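Local coordinates for protein short chain dehydrogenase (Salmonella typhi, PDB 3G1T) that probably catalyses an NAD(P)-dependent oxidation or reduction, as a Rossmann-fold oxidoreductase of the short-chain dehydrogenase family, at residues Y5-K8 with Q9-Q13; R52-A55 with Q56-D60; A136-P139 with L140-K143; R236-T239 with G240-F243. All coordinates share one frame; numbering follows the deposited sequence.

Contact 1. Residues Y5-K8 with Q9-Q13; sequences YQPK and QDLLQ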
# COMPACT_ATOMS: atom_id res chain seq x y z
N TYR A 5 31.30 0.48 -6.04
CA TYR A 5 31.42 -0.88 -5.37
C TYR A 5 31.95 -1.94 -6.28
O TYR A 5 31.21 -2.40 -7.19
CB TYR A 5 30.05 -1.36 -4.80
CG TYR A 5 30.09 -2.61 -3.96
CD1 TYR A 5 30.90 -2.69 -2.82
CD2 TYR A 5 29.25 -3.74 -4.25
CE1 TYR A 5 30.90 -3.86 -2.00
CE2 TYR A 5 29.26 -4.88 -3.41
CZ TYR A 5 30.10 -4.94 -2.31
OH TYR A 5 30.16 -6.04 -1.47
N GLN A 6 33.13 -2.44 -5.94
CA GLN A 6 33.84 -3.46 -6.71
C GLN A 6 34.33 -4.60 -5.81
O GLN A 6 35.52 -4.66 -5.51
CB GLN A 6 35.07 -2.85 -7.41
CG GLN A 6 35.01 -1.34 -7.58
CD GLN A 6 35.90 -0.87 -8.71
OE1 GLN A 6 37.12 -0.78 -8.57
NE2 GLN A 6 35.29 -0.60 -9.87
N PRO A 7 33.42 -5.50 -5.40
CA PRO A 7 33.73 -6.62 -4.51
C PRO A 7 34.51 -7.71 -5.22
O PRO A 7 34.50 -7.80 -6.47
CB PRO A 7 32.36 -7.17 -4.17
CG PRO A 7 31.52 -6.89 -5.32
CD PRO A 7 32.01 -5.54 -5.82
N LYS A 8 35.18 -8.52 -4.44
CA LYS A 8 35.76 -9.78 -4.91
C LYS A 8 34.74 -10.72 -5.62
O LYS A 8 33.54 -10.73 -5.31
CB LYS A 8 36.40 -10.48 -3.70
CG LYS A 8 37.63 -9.70 -3.18
CD LYS A 8 38.55 -10.64 -2.48
CE LYS A 8 39.02 -10.08 -1.20
NZ LYS A 8 39.98 -9.06 -1.50
N GLN A 9 35.27 -11.53 -6.53
CA GLN A 9 34.48 -12.37 -7.38
C GLN A 9 33.80 -13.46 -6.63
O GLN A 9 32.86 -14.04 -7.14
CB GLN A 9 35.39 -12.92 -8.57
CG GLN A 9 34.58 -13.31 -9.81
CD GLN A 9 33.86 -12.16 -10.44
OE1 GLN A 9 34.43 -11.11 -10.64
NE2 GLN A 9 32.55 -12.33 -10.71
N ASP A 10 34.23 -13.72 -5.37
CA ASP A 10 33.60 -14.74 -4.56
C ASP A 10 32.81 -14.14 -3.41
O ASP A 10 32.49 -14.83 -2.43
CB ASP A 10 34.61 -15.79 -4.07
CG ASP A 10 35.69 -15.22 -3.25
OD1 ASP A 10 35.82 -13.99 -3.19
OD2 ASP A 10 36.40 -16.04 -2.64
N LEU A 11 32.41 -12.86 -3.56
CA LEU A 11 31.47 -12.27 -2.54
C LEU A 11 30.33 -13.19 -2.10
O LEU A 11 30.06 -13.26 -0.87
CB LEU A 11 30.88 -10.96 -3.08
CG LEU A 11 29.99 -10.11 -2.14
CD1 LEU A 11 30.88 -9.45 -1.05
CD2 LEU A 11 29.18 -9.11 -2.92
N LEU A 12 29.64 -13.84 -3.06
CA LEU A 12 28.40 -14.59 -2.74
C LEU A 12 28.63 -16.12 -2.72
O LEU A 12 27.70 -16.92 -2.75
CB LEU A 12 27.31 -14.14 -3.76
CG LEU A 12 26.98 -12.64 -3.64
CD1 LEU A 12 25.78 -12.40 -4.70
CD2 LEU A 12 26.62 -12.17 -2.17
N GLN A 13 29.90 -16.53 -2.63
CA GLN A 13 30.21 -17.94 -2.80
C GLN A 13 29.43 -18.78 -1.82
O GLN A 13 29.44 -18.55 -0.57
CB GLN A 13 31.72 -18.17 -2.57
CG GLN A 13 32.14 -19.59 -2.91
CD GLN A 13 31.89 -19.97 -4.40
OE1 GLN A 13 32.25 -19.23 -5.37
NE2 GLN A 13 31.26 -21.09 -4.58

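Contact 2. Residues R52-A55 with Q56-D60; sequences RRVA and QHIAD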
# COMPACT_ATOMS: atom_id res chain seq x y z
N ARG A 52 13.86 -21.84 -18.12
CA ARG A 52 14.81 -22.88 -18.47
C ARG A 52 15.95 -22.15 -19.17
O ARG A 52 17.09 -22.47 -18.94
CB ARG A 52 14.18 -23.98 -19.36
CG ARG A 52 15.20 -25.14 -19.75
CD ARG A 52 14.64 -26.24 -20.71
NE ARG A 52 14.17 -25.63 -21.93
CZ ARG A 52 14.96 -25.19 -22.90
NH1 ARG A 52 16.30 -25.27 -22.82
NH2 ARG A 52 14.40 -24.62 -23.95
N ARG A 53 15.64 -21.14 -20.00
CA ARG A 53 16.67 -20.48 -20.84
C ARG A 53 17.66 -19.73 -19.97
O ARG A 53 18.85 -19.74 -20.22
CB ARG A 53 16.03 -19.52 -21.88
CG ARG A 53 16.99 -18.52 -22.54
CD ARG A 53 16.28 -17.63 -23.59
NE ARG A 53 15.83 -18.41 -24.75
CZ ARG A 53 14.57 -18.44 -25.21
NH1 ARG A 53 13.61 -17.70 -24.64
NH2 ARG A 53 14.28 -19.20 -26.26
N VAL A 54 17.15 -19.08 -18.92
CA VAL A 54 18.06 -18.33 -18.05
C VAL A 54 18.91 -19.32 -17.26
O VAL A 54 20.18 -19.17 -17.09
CB VAL A 54 17.26 -17.36 -17.10
CG1 VAL A 54 18.19 -16.73 -16.16
CG2 VAL A 54 16.54 -16.26 -17.91
N ALA A 55 18.25 -20.36 -16.76
CA ALA A 55 19.00 -21.35 -15.99
C ALA A 55 20.09 -22.02 -16.85
O ALA A 55 21.13 -22.35 -16.33
CB ALA A 55 18.08 -22.41 -15.40
N GLN A 56 19.80 -22.26 -18.14
CA GLN A 56 20.76 -22.88 -19.07
C GLN A 56 21.95 -21.96 -19.34
O GLN A 56 23.08 -22.40 -19.44
CB GLN A 56 20.07 -23.28 -20.39
CG GLN A 56 18.90 -24.26 -20.20
CD GLN A 56 19.10 -25.67 -20.79
OE1 GLN A 56 18.12 -26.38 -21.08
NE2 GLN A 56 20.38 -26.09 -20.95
N HIS A 57 21.68 -20.66 -19.39
CA HIS A 57 22.72 -19.66 -19.59
C HIS A 57 23.66 -19.73 -18.37
O HIS A 57 24.86 -19.79 -18.53
CB HIS A 57 22.05 -18.27 -19.82
CG HIS A 57 23.00 -17.13 -20.11
ND1 HIS A 57 22.55 -15.92 -20.61
CD2 HIS A 57 24.35 -17.01 -20.02
CE1 HIS A 57 23.58 -15.09 -20.77
NE2 HIS A 57 24.68 -15.73 -20.43
N ILE A 58 23.11 -19.79 -17.15
CA ILE A 58 23.95 -19.84 -15.93
C ILE A 58 24.73 -21.18 -15.96
O ILE A 58 25.93 -21.18 -15.67
CB ILE A 58 23.07 -19.68 -14.64
CG1 ILE A 58 22.58 -18.24 -14.46
CG2 ILE A 58 23.80 -20.20 -13.32
CD1 ILE A 58 21.37 -18.09 -13.46
N ALA A 59 24.05 -22.28 -16.32
CA ALA A 59 24.69 -23.61 -16.42
C ALA A 59 25.83 -23.60 -17.41
O ALA A 59 26.93 -24.10 -17.10
CB ALA A 59 23.73 -24.69 -16.77
N ASP A 60 25.60 -22.96 -18.55
CA ASP A 60 26.69 -22.78 -19.56
C ASP A 60 27.90 -22.02 -19.03
O ASP A 60 29.02 -22.19 -19.52
CB ASP A 60 26.19 -22.07 -20.80
CG ASP A 60 25.21 -22.90 -21.60
OD1 ASP A 60 25.15 -24.11 -21.34
OD2 ASP A 60 24.52 -22.31 -22.46

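Contact 3. Residues A136-P139 with L140-K143; sequences ALLP and LLLK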
# COMPACT_ATOMS: atom_id res chain seq x y z
N ALA A 136 6.12 -17.44 3.49
CA ALA A 136 6.44 -18.87 3.37
C ALA A 136 7.94 -19.19 3.43
O ALA A 136 8.28 -20.36 3.73
CB ALA A 136 5.90 -19.38 2.08
N LEU A 137 8.79 -18.21 3.04
CA LEU A 137 10.26 -18.28 3.01
C LEU A 137 10.97 -17.73 4.24
O LEU A 137 12.19 -17.90 4.37
CB LEU A 137 10.77 -17.53 1.76
CG LEU A 137 10.12 -18.11 0.47
CD1 LEU A 137 10.57 -17.21 -0.68
CD2 LEU A 137 10.67 -19.51 0.25
N LEU A 138 10.23 -17.16 5.20
CA LEU A 138 10.93 -16.61 6.41
C LEU A 138 11.69 -17.67 7.23
O LEU A 138 12.82 -17.43 7.66
CB LEU A 138 9.96 -15.88 7.33
CG LEU A 138 9.55 -14.48 6.79
CD1 LEU A 138 8.37 -13.94 7.64
CD2 LEU A 138 10.67 -13.51 6.67
N PRO A 139 11.09 -18.90 7.42
CA PRO A 139 11.91 -19.88 8.16
C PRO A 139 13.27 -20.23 7.51
O PRO A 139 14.29 -20.25 8.19
CB PRO A 139 11.01 -21.12 8.22
CG PRO A 139 9.61 -20.53 8.24
CD PRO A 139 9.77 -19.45 7.09
N LEU A 140 13.30 -20.34 6.17
CA LEU A 140 14.51 -20.66 5.47
C LEU A 140 15.47 -19.50 5.51
O LEU A 140 16.66 -19.72 5.66
CB LEU A 140 14.22 -20.96 4.00
CG LEU A 140 13.83 -22.43 3.73
CD1 LEU A 140 13.08 -22.60 2.40
CD2 LEU A 140 15.06 -23.39 3.72
N LEU A 141 14.93 -18.29 5.51
CA LEU A 141 15.78 -17.12 5.60
C LEU A 141 16.45 -17.00 6.94
O LEU A 141 17.61 -16.55 7.03
CB LEU A 141 15.00 -15.85 5.28
CG LEU A 141 14.81 -15.48 3.82
CD1 LEU A 141 13.64 -14.47 3.57
CD2 LEU A 141 16.17 -14.93 3.26
N LEU A 142 15.71 -17.42 8.00
CA LEU A 142 16.29 -17.39 9.35
C LEU A 142 17.39 -18.42 9.62
O LEU A 142 18.15 -18.32 10.60
CB LEU A 142 15.20 -17.45 10.39
CG LEU A 142 14.39 -16.15 10.56
CD1 LEU A 142 13.12 -16.63 11.32
CD2 LEU A 142 15.12 -15.03 11.25
N LYS A 143 17.47 -19.44 8.77
CA LYS A 143 18.58 -20.40 8.82
C LYS A 143 19.92 -19.82 8.30
O LYS A 143 20.99 -20.44 8.53
CB LYS A 143 18.22 -21.68 8.05
CG LYS A 143 17.00 -22.53 8.51
CD LYS A 143 17.09 -22.98 9.98
CE LYS A 143 17.49 -24.42 10.13
NZ LYS A 143 17.52 -24.77 11.63
O HOH W 1 10.79 -21.31 4.68

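Contact 4. Residues R236-T239 with G240-F243; sequences RRKT and GMTF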
# COMPACT_ATOMS: atom_id res chain seq x y z
N ARG A 236 25.72 -5.83 5.85
CA ARG A 236 25.04 -6.62 6.91
C ARG A 236 24.50 -5.75 8.06
O ARG A 236 23.59 -6.17 8.78
CB ARG A 236 25.98 -7.70 7.51
CG ARG A 236 27.09 -7.15 8.34
CD ARG A 236 27.96 -8.34 8.87
NE ARG A 236 27.05 -9.31 9.51
CZ ARG A 236 27.20 -10.64 9.42
NH1 ARG A 236 28.28 -11.18 8.83
NH2 ARG A 236 26.32 -11.42 9.97
N ARG A 237 25.03 -4.55 8.26
CA ARG A 237 24.48 -3.69 9.33
C ARG A 237 23.27 -2.81 8.94
O ARG A 237 22.84 -1.95 9.77
CB ARG A 237 25.59 -2.78 9.85
CG ARG A 237 26.64 -3.62 10.64
CD ARG A 237 28.02 -2.95 10.95
NE ARG A 237 28.77 -2.42 9.79
CZ ARG A 237 29.44 -3.09 8.81
NH1 ARG A 237 29.48 -4.45 8.69
NH2 ARG A 237 30.07 -2.35 7.88
N LYS A 238 22.80 -2.98 7.69
CA LYS A 238 21.79 -2.06 7.12
C LYS A 238 20.48 -2.82 6.97
O LYS A 238 20.43 -3.88 6.35
CB LYS A 238 22.22 -1.48 5.71
CG LYS A 238 23.59 -0.87 5.73
CD LYS A 238 23.50 0.59 5.97
CE LYS A 238 24.91 1.23 6.16
NZ LYS A 238 25.77 1.47 4.91
N THR A 239 19.42 -2.26 7.59
CA THR A 239 18.10 -2.85 7.48
C THR A 239 17.10 -1.72 7.63
O THR A 239 17.41 -0.69 8.19
CB THR A 239 17.85 -3.95 8.52
OG1 THR A 239 16.68 -4.72 8.22
CG2 THR A 239 17.75 -3.36 9.96
N GLY A 240 15.92 -1.95 7.09
CA GLY A 240 14.87 -0.94 7.10
C GLY A 240 15.02 0.21 6.13
O GLY A 240 14.26 1.18 6.26
N MET A 241 15.95 0.12 5.19
CA MET A 241 16.29 1.28 4.35
C MET A 241 15.80 1.07 2.91
O MET A 241 15.60 -0.05 2.51
CB MET A 241 17.81 1.52 4.33
CG MET A 241 18.38 1.90 5.71
SD MET A 241 20.17 2.02 5.88
CE MET A 241 20.62 3.33 4.75
N THR A 242 15.69 2.17 2.17
CA THR A 242 15.32 2.06 0.77
C THR A 242 16.40 2.80 -0.03
O THR A 242 16.75 3.94 0.29
CB THR A 242 13.82 2.57 0.56
OG1 THR A 242 13.53 2.41 -0.88
CG2 THR A 242 13.63 3.99 1.03
N PHE A 243 17.03 2.08 -0.97
CA PHE A 243 18.21 2.55 -1.69
C PHE A 243 17.92 2.85 -3.14
O PHE A 243 17.21 2.09 -3.82
CB PHE A 243 19.33 1.52 -1.68
CG PHE A 243 19.82 1.17 -0.25
CD1 PHE A 243 20.81 1.96 0.36
CD2 PHE A 243 19.27 0.07 0.43
CE1 PHE A 243 21.30 1.61 1.68
CE2 PHE A 243 19.69 -0.24 1.78
CZ PHE A 243 20.70 0.49 2.36

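Contact 1. Residues Y5-K8 with Q9-Q13
Leu11 meets both Tyr5 and Pro7 with the fork of its side chain. The phenolic oxygen of Tyr5 reaches both branches: its OH lies 3.5 Å from Leu11 CD1 and equally near CD2, and CD2 sits at the edge of the ring, near its plane. Pro7 closes in on the same fork, its CB 3.9 Å from Leu11 CD2. The proline also lies over one face of the tyrosine ring, where Pro7 CD stands 3.6 Å above the plane, offset toward the rim. Leu11 is directed there because its CG lies anti to the backbone N (chi1 -174°). Behind this cluster the chain folds through two type I beta turns, Lys8 to Leu11 and Asp10 to Gln13, part of the loop that leads into strand 16-19 of the Rossmann fold. The first turn is closed by Leu11 N bonding to Lys8 O at 3.0 Å; Lys8 CB lies 3.6 Å from Asp10 OD1 across this turn. Further out, Tyr5 OH is hydrogen-bonded to Asp234, and its ring meets Trp229 of helix 224-231 edge-to-face. Gln9 NE2 gives a hydrogen bond to the backbone oxygen of Arg36, and Leu12 is paired through its backbone with Tyr37.

Contact 2. Residues R52-A55 with Q56-D60
An extended start (chi1 -179°) and a bend at chi3 carry the Arg52 guanidinium to Gln56, one turn on. The glutamine places CG beside its own backbone N (chi1 -59°) and bends at chi2, which swings its amide oxygen to meet the arginine. NH1 of Arg52 donates to OE1 of Gln56 at 2.8 Å. The bond is uneven in its geometry: the acceptor lies almost in the guanidinium plane, whereas the donor stands well above the carbonyl plane of the amide, away from its lone pairs. The two flat groups are nearly perpendicular, 86° apart, and the aliphatic part of the arginine joins in as Arg52 CG comes 3.4 Å from the same OE1. Arg52 NE is used separately, in a salt bridge with Glu49 one turn earlier, so the guanidinium is held by residues both before and after it in the helix. Under this polar surface run regular alpha-helical bonds: Ile58 N to Val54 O at 3.0 Å and Ala59 N to Ala55 O at 2.9 Å. On the buried side Val54 CG1 approaches Ile58 CD1 at 4.4 Å. Helix 48-62 is the crossover of the beta-alpha-beta unit between strands 40-45 and 67-70; Val54 and Ala55 rest on Leu43 of the first strand, while Ile58 packs against Leu32 and Ala35 of helix 25-36.

Contact 3. Residues A136-P139 with L140-K143
Leu141 folds back over the carbonyl oxygen of Leu137, the same atom that accepts its N-H. Its CB lies 3.6 Å from Leu137 O and at a similar distance from Leu138 O. From there the side chain turns along its own backbone N (chi1 -82°), which brings CG to 3.6 Å from Leu137 O. At the tip, CD1 is still near that oxygen and also meets CD2 of Leu138 at 4.4 Å, a loose apolar touch, while the side chain packs on Leu95 and on Leu190 of strand 190-196. Leu142 repeats the pattern one residue on, its CG lying 3.5 Å from Leu138 O. The backbone bonds beneath are well formed: Leu141 N to Leu137 O is 3.0 Å long, and Leu142 N to Leu138 O runs nearly along the C=O axis. Pro139 has no N-H to give to the preceding turn, and the helix is kinked there. Close to this break a water takes the place of a direct bond, donating to Ala136 O at 2.8 Å and accepting from Leu140 N at 3.1 Å. The bonding weakens toward the last turn, where Lys143 N reaches Pro139 O only weakly. Leu137 and Leu140 face helix 78-91 through Ala85 and Ile88, and Leu138 and Leu142 touch Tyr185 of helix 165-185. A proline kink bridged by a water, near the end of helix 116-142, lies where this helix packs between helices 78-91 and 165-185 on the parallel sheet of the Rossmann fold.

Contact 4. Residues R236-T239 with G240-F243
A short apolar contact at the surface joins Lys238 to Phe243 and Met241, where the loop after helix 224-231 leads into strand 242-244, the outermost strand of the sheet within this chain. The aliphatic part of Lys238 does the touching. The Phe243 ring turns its edge to Lys238 CB, its CZ being 4.2 Å from that carbon and the CB lying near the ring plane. Met241 is modelled in two conformations, and its touch on the lysine holds for one of them, in which Lys238 CD lies 3.6 Å from Met241 SD. In that conformation the two side chains meet at a slant: a bend at chi2 (-94°) carries the lysine chain past the methionine, whose own end is turned by chi3. Between them the chain bends at Gly240, which takes a positive phi (75°) between Thr239 and Met241. The Thr239 side chain starts away from residues 240-243, and its OG1 is hydrogen-bonded to the backbone N of Val192. Asn193 holds the bend from strand 190-196, its OD1 taking Met241 N and its ND2 giving to Lys238 O. Backbone bonds from Gly240, Met241 and Phe243 then zip this end of the chain onto the same strand, while Lys238 lies against Trp229 of helix 224-231, whose ring meets that of Phe243 edge-to-face, and Phe243 also reaches Leu226 and Leu230.

How the contacts relate
Contact 1 is a surface loop before strand 16-19 and contact 4 a surface contact where a loop enters strand 242-244, whereas contacts 2 and 3 lie within helices that are partly buried. Contacts 1 and 4 share a neighbour, helix 224-231, whose Trp229 meets an aromatic ring from each, although their nearest atoms are about 9 Å apart. Contacts 2 and 4 lie on opposite sides of the chain's centre, near strands 67-70 and 242-244, the outermost within this chain. The chemistry follows place: contact 2 adds a polar side-chain bond on its outer face, contact 3 is leucine packing with one water, contact 1 pairs beta turns with apolar touches, and contact 4 a bend at glycine with apolar touches.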